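Local coordinates for protein BB_2cx5_001 (Thermus thermophilus, PDB 3RI0) that serves as a designed epitope scaffold for presenting a grafted linear HIV epitope, built on a protein with an aminoacyl-tRNA editing domain fold, at residues 16-21 against 144-149; 123-128 against 138-143. The protein carries 6 engineered substitutions. All blocks are in the same frame, centred on the assembly; numbering follows the deposited sequence.

Contact 1 (16-21 against 144-149); sequences RGFGHL and LALTGA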
loop_
_atom_site.group_PDB
_atom_site.type_symbol
_atom_site.label_atom_id
_atom_site.label_comp_id
_atom_site.label_asym_id
_atom_site.label_seq_id
_atom_site.Cartn_x
_atom_site.Cartn_y
_atom_site.Cartn_z
ATOM N N ARG A 16 -5.888 5.858 14.227
ATOM C CA ARG A 16 -4.613 6.542 14.022
ATOM C C ARG A 16 -4.766 8.064 14.105
ATOM O O ARG A 16 -3.770 8.786 14.156
ATOM C CB ARG A 16 -4.046 6.188 12.647
ATOM C CG ARG A 16 -3.691 4.715 12.445
ATOM C CD ARG A 16 -2.448 4.382 13.229
ATOM N NE ARG A 16 -1.481 5.464 13.087
ATOM C CZ ARG A 16 -0.347 5.380 12.404
ATOM N NH1 ARG A 16 -0.018 4.246 11.795
ATOM N NH2 ARG A 16 0.450 6.439 12.321
ATOM N N GLY A 17 -6.010 8.540 14.104
ATOM C CA GLY A 17 -6.259 9.970 14.142
ATOM C C GLY A 17 -6.530 10.542 12.756
ATOM O O GLY A 17 -6.684 11.754 12.597
ATOM N N PHE A 18 -6.588 9.672 11.751
ATOM C CA PHE A 18 -6.839 10.093 10.372
ATOM C C PHE A 18 -8.233 9.668 9.932
ATOM O O PHE A 18 -8.420 9.135 8.837
ATOM C CB PHE A 18 -5.801 9.482 9.430
ATOM C CG PHE A 18 -4.419 10.036 9.608
ATOM C CD1 PHE A 18 -3.667 9.725 10.743
ATOM C CD2 PHE A 18 -3.871 10.887 8.650
ATOM C CE1 PHE A 18 -2.391 10.244 10.919
ATOM C CE2 PHE A 18 -2.591 11.415 8.812
ATOM C CZ PHE A 18 -1.849 11.097 9.953
ATOM N N GLY A 19 -9.208 9.917 10.800
ATOM C CA GLY A 19 -10.581 9.542 10.519
ATOM C C GLY A 19 -11.242 10.335 9.414
ATOM O O GLY A 19 -12.325 9.975 8.971
ATOM N N HIS A 20 -10.620 11.418 8.959
ATOM C CA HIS A 20 -11.228 12.200 7.891
ATOM C C HIS A 20 -11.010 11.553 6.524
ATOM O O HIS A 20 -11.650 11.944 5.558
ATOM C CB HIS A 20 -10.691 13.629 7.885
ATOM C CG HIS A 20 -9.229 13.725 7.576
ATOM N ND1 HIS A 20 -8.253 13.295 8.450
ATOM C CD2 HIS A 20 -8.576 14.234 6.503
ATOM C CE1 HIS A 20 -7.064 13.540 7.932
ATOM N NE2 HIS A 20 -7.229 14.112 6.751
ATOM N N LEU A 21 -10.108 10.575 6.448
ATOM C CA LEU A 21 -9.870 9.856 5.192
ATOM C C LEU A 21 -10.948 8.775 5.174
ATOM O O LEU A 21 -11.134 8.079 6.174
ATOM C CB LEU A 21 -8.476 9.215 5.183
ATOM C CG LEU A 21 -7.305 10.201 5.353
ATOM C CD1 LEU A 21 -5.976 9.444 5.400
ATOM C CD2 LEU A 21 -7.295 11.188 4.184
ATOM N N LEU A 144 2.679 9.512 4.175
ATOM C CA LEU A 144 3.954 9.445 4.885
ATOM C C LEU A 144 3.776 9.559 6.392
ATOM O O LEU A 144 4.481 8.888 7.151
ATOM C CB LEU A 144 4.892 10.563 4.410
ATOM C CG LEU A 144 5.523 10.415 3.027
ATOM C CD1 LEU A 144 6.269 11.688 2.650
ATOM C CD2 LEU A 144 6.466 9.210 3.031
ATOM N N ALA A 145 2.846 10.411 6.825
ATOM C CA ALA A 145 2.598 10.593 8.252
ATOM C C ALA A 145 1.967 9.339 8.845
ATOM O O ALA A 145 2.201 9.004 9.998
ATOM C CB ALA A 145 1.684 11.795 8.485
ATOM N N LEU A 146 1.165 8.655 8.039
ATOM C CA LEU A 146 0.475 7.436 8.450
ATOM C C LEU A 146 1.410 6.253 8.567
ATOM O O LEU A 146 1.386 5.504 9.544
ATOM C CB LEU A 146 -0.597 7.068 7.424
ATOM C CG LEU A 146 -2.020 7.576 7.567
ATOM C CD1 LEU A 146 -2.790 7.238 6.297
ATOM C CD2 LEU A 146 -2.669 6.932 8.789
ATOM N N THR A 147 2.224 6.079 7.538
ATOM C CA THR A 147 3.145 4.959 7.459
ATOM C C THR A 147 4.514 5.216 8.081
ATOM O O THR A 147 5.221 4.276 8.441
ATOM C CB THR A 147 3.349 4.570 5.991
ATOM O OG1 THR A 147 3.962 5.664 5.298
ATOM C CG2 THR A 147 2.011 4.259 5.332
ATOM N N GLY A 148 4.890 6.486 8.207
ATOM C CA GLY A 148 6.200 6.809 8.747
ATOM C C GLY A 148 7.229 6.272 7.765
ATOM O O GLY A 148 8.353 5.916 8.127
ATOM N N ALA A 149 6.825 6.209 6.499
ATOM C CA ALA A 149 7.689 5.692 5.455
ATOM C C ALA A 149 8.831 6.635 5.092
ATOM O O ALA A 149 8.732 7.858 5.227
ATOM C CB ALA A 149 6.869 5.383 4.212
HETATM O O HOH W 1 1.518 9.098 12.474
#
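R16, F18 and L21 close over L146, where the turn region that follows helix 4-15 meets the last turn of helix 140-147 in an aminoacyl-tRNA editing domain fold. The hydrophobic part is a CH-pi contact: CD2 of L146 lies over one face of the F18 ring, 3.8 Å from its centroid and 22° off the ring normal, displaced toward the rim. F18 and L146 run alongside each other, pointing opposite ways, and F18 CD1 makes the nearest approach to L146 CD2, at 3.6 Å. F18 has its ring anti to its own carbonyl carbon, and the far end, CZ, reaches A145 CB at 3.9 Å. The other branch of L146 is used differently: its CD1 meets CD1 of L21 tip to tip at 4.0 Å. L13 of helix 4-15 touches both L21 and L146, extending this apolar cluster on that helix. G17, with positive phi, ends helix 4-15 in a Schellman motif between R16 and F18.

R16 approaches the end of helix 140-147 through its polar tip. Its chain is bent at chi2 and chi3, which curls the guanidinium round to the backbone carbonyl of L146. Both terminal nitrogens donate to that single oxygen at an oblique approach, NH1 at 2.9 Å and NH2 at 3.1 Å from L146 O, both weak, bent to 125° and 122°. The next residue but one, G148, is the first to leave the helix, also with positive phi. A water at the guanidinium edge, in its plane, extends the grip to a second carbonyl of the final helical turn: it accepts a weak bond from R16 NH2 and donates to A145 O at 2.6 Å.

Contact 2 (123-128 against 138-143); sequences PEVWAA and ATPKEL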
loop_
_atom_site.group_PDB
_atom_site.type_symbol
_atom_site.label_atom_id
_atom_site.label_comp_id
_atom_site.label_asym_id
_atom_site.label_seq_id
_atom_site.Cartn_x
_atom_site.Cartn_y
_atom_site.Cartn_z
ATOM N N PRO A 123 -0.981 15.371 -6.262
ATOM C CA PRO A 123 -1.650 16.141 -5.210
ATOM C C PRO A 123 -2.351 15.189 -4.241
ATOM O O PRO A 123 -2.652 15.538 -3.101
ATOM C CB PRO A 123 -2.622 17.025 -5.995
ATOM C CG PRO A 123 -2.922 16.208 -7.205
ATOM C CD PRO A 123 -1.564 15.678 -7.580
ATOM N N GLU A 124 -2.617 13.976 -4.712
ATOM C CA GLU A 124 -3.243 12.957 -3.880
ATOM C C GLU A 124 -3.114 11.597 -4.551
ATOM O O GLU A 124 -2.985 11.516 -5.770
ATOM C CB GLU A 124 -4.721 13.265 -3.628
ATOM C CG GLU A 124 -5.653 12.561 -4.583
ATOM C CD GLU A 124 -6.285 13.494 -5.568
ATOM O OE1 GLU A 124 -7.148 14.299 -5.147
ATOM O OE2 GLU A 124 -5.920 13.432 -6.760
ATOM N N VAL A 125 -3.151 10.537 -3.747
ATOM C CA VAL A 125 -3.030 9.170 -4.250
ATOM C C VAL A 125 -4.123 8.298 -3.628
ATOM O O VAL A 125 -4.749 8.687 -2.635
ATOM C CB VAL A 125 -1.635 8.567 -3.907
ATOM C CG1 VAL A 125 -0.544 9.247 -4.724
ATOM C CG2 VAL A 125 -1.342 8.744 -2.434
ATOM N N TRP A 126 -4.350 7.127 -4.221
ATOM C CA TRP A 126 -5.358 6.190 -3.730
ATOM C C TRP A 126 -4.726 4.860 -3.319
ATOM O O TRP A 126 -4.091 4.177 -4.138
ATOM C CB TRP A 126 -6.420 5.946 -4.802
ATOM C CG TRP A 126 -7.190 7.176 -5.179
ATOM C CD1 TRP A 126 -6.806 8.162 -6.049
ATOM C CD2 TRP A 126 -8.464 7.574 -4.667
ATOM N NE1 TRP A 126 -7.763 9.145 -6.108
ATOM C CE2 TRP A 126 -8.794 8.810 -5.268
ATOM C CE3 TRP A 126 -9.360 7.008 -3.750
ATOM C CZ2 TRP A 126 -9.989 9.487 -4.987
ATOM C CZ3 TRP A 126 -10.545 7.675 -3.470
ATOM C CH2 TRP A 126 -10.848 8.908 -4.088
ATOM N N ALA A 127 -4.917 4.492 -2.055
ATOM C CA ALA A 127 -4.375 3.253 -1.510
ATOM C C ALA A 127 -5.473 2.216 -1.361
ATOM O O ALA A 127 -6.654 2.554 -1.308
ATOM C CB ALA A 127 -3.731 3.517 -0.149
ATOM N N ALA A 128 -5.075 0.954 -1.269
ATOM C CA ALA A 128 -6.023 -0.149 -1.142
ATOM C C ALA A 128 -6.768 -0.155 0.205
ATOM O O ALA A 128 -6.202 0.166 1.247
ATOM C CB ALA A 128 -5.298 -1.468 -1.350
ATOM N N ALA A 138 -5.600 10.038 -0.113
ATOM C CA ALA A 138 -4.841 10.810 0.849
ATOM C C ALA A 138 -3.761 11.517 0.069
ATOM O O ALA A 138 -3.437 11.105 -1.043
ATOM C CB ALA A 138 -4.216 9.886 1.891
ATOM N N THR A 139 -3.211 12.586 0.631
ATOM C CA THR A 139 -2.133 13.284 -0.056
ATOM C C THR A 139 -0.879 12.513 0.339
ATOM O O THR A 139 -0.877 11.798 1.344
ATOM C CB THR A 139 -1.994 14.752 0.411
ATOM O OG1 THR A 139 -1.615 14.780 1.795
ATOM C CG2 THR A 139 -3.317 15.500 0.245
ATOM N N PRO A 140 0.186 12.610 -0.468
ATOM C CA PRO A 140 1.430 11.910 -0.156
ATOM C C PRO A 140 1.922 12.256 1.244
ATOM O O PRO A 140 2.462 11.406 1.948
ATOM C CB PRO A 140 2.373 12.414 -1.234
ATOM C CG PRO A 140 1.470 12.521 -2.413
ATOM C CD PRO A 140 0.257 13.210 -1.815
ATOM N N LYS A 141 1.707 13.504 1.652
ATOM C CA LYS A 141 2.143 13.960 2.965
ATOM C C LYS A 141 1.468 13.143 4.057
ATOM O O LYS A 141 2.112 12.724 5.021
ATOM C CB LYS A 141 1.821 15.448 3.149
ATOM C CG LYS A 141 2.879 16.200 3.952
ATOM C CD LYS A 141 2.461 17.633 4.306
ATOM C CE LYS A 141 3.576 18.354 5.076
ATOM N NZ LYS A 141 3.151 19.623 5.743
ATOM N N GLU A 142 0.165 12.921 3.906
ATOM C CA GLU A 142 -0.589 12.139 4.876
ATOM C C GLU A 142 -0.125 10.697 4.843
ATOM O O GLU A 142 0.118 10.096 5.882
ATOM C CB GLU A 142 -2.087 12.218 4.582
ATOM C CG GLU A 142 -2.669 13.618 4.756
ATOM C CD GLU A 142 -4.153 13.693 4.437
ATOM O OE1 GLU A 142 -4.544 13.362 3.297
ATOM O OE2 GLU A 142 -4.926 14.089 5.336
ATOM N N LEU A 143 0.013 10.140 3.648
ATOM C CA LEU A 143 0.460 8.758 3.512
ATOM C C LEU A 143 1.753 8.562 4.302
ATOM O O LEU A 143 1.903 7.566 5.015
ATOM C CB LEU A 143 0.674 8.408 2.029
ATOM C CG LEU A 143 1.084 6.960 1.723
ATOM C CD1 LEU A 143 0.025 5.995 2.257
ATOM C CD2 LEU A 143 1.257 6.775 0.231
#
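V125 and A138 form an antiparallel hydrogen-bonded pair, with V125 N donating to A138 O at 2.8 Å and A138 N donating to V125 O at 3.0 Å. This bridge joins strand 125-128 to the end of strand 134-138, where the chain turns directly into helix 140-147, a strand-to-helix junction of the mixed sheet in the editing domain fold. The first bond is almost straight, at 174°, and A138 O also takes a CA-H...O contact from E124 CA.

The side chains of V125 and A138 lie on the same face of the sheet, the one toward the new helix. V125 splits its two methyls between helix residues: CG1 looks to P140 CG at a loose 4.5 Å, while CG2, which sits between the backbone N and the carbonyl carbon, lies 3.4 Å from A138 O and packs on L143 CD2 at 4.2 Å. L119 and V48 touch V125 as well. Nearer the helix start, T139 turns its methyl CG2 to P123 O, 3.4 Å away. That rotation, with OG1 at chi1 64°, leaves the hydroxyl oxygen for the helix, where it takes a weak bond from E142 N. The reciprocal bond completes the capping box: T139 N donates to E142 OE1, which accepts through its anti lone pair, at 3.1 Å.

In the fold
Both contacts use helix 140-147, contact 2 at its beginning and contact 1 at its end, with centres about 10 Å apart. Each is partly buried, but contact 2 has more buried residues and rests on paired backbone within the sheet, whereas contact 1 has no backbone-to-backbone bonds and depends on side chains covering a helix end, with an exposed arginine and a bridging water on its outer side. The two also touch directly. H20 NE2 probably hydrogen-bonds E142 OE2 at 2.7 Å, so the carboxylate that accepts from T139 N in the capping box with one oxygen meets the 16-21 turn with the other. L21 CD1 packs against A138 CB at 4.0 Å.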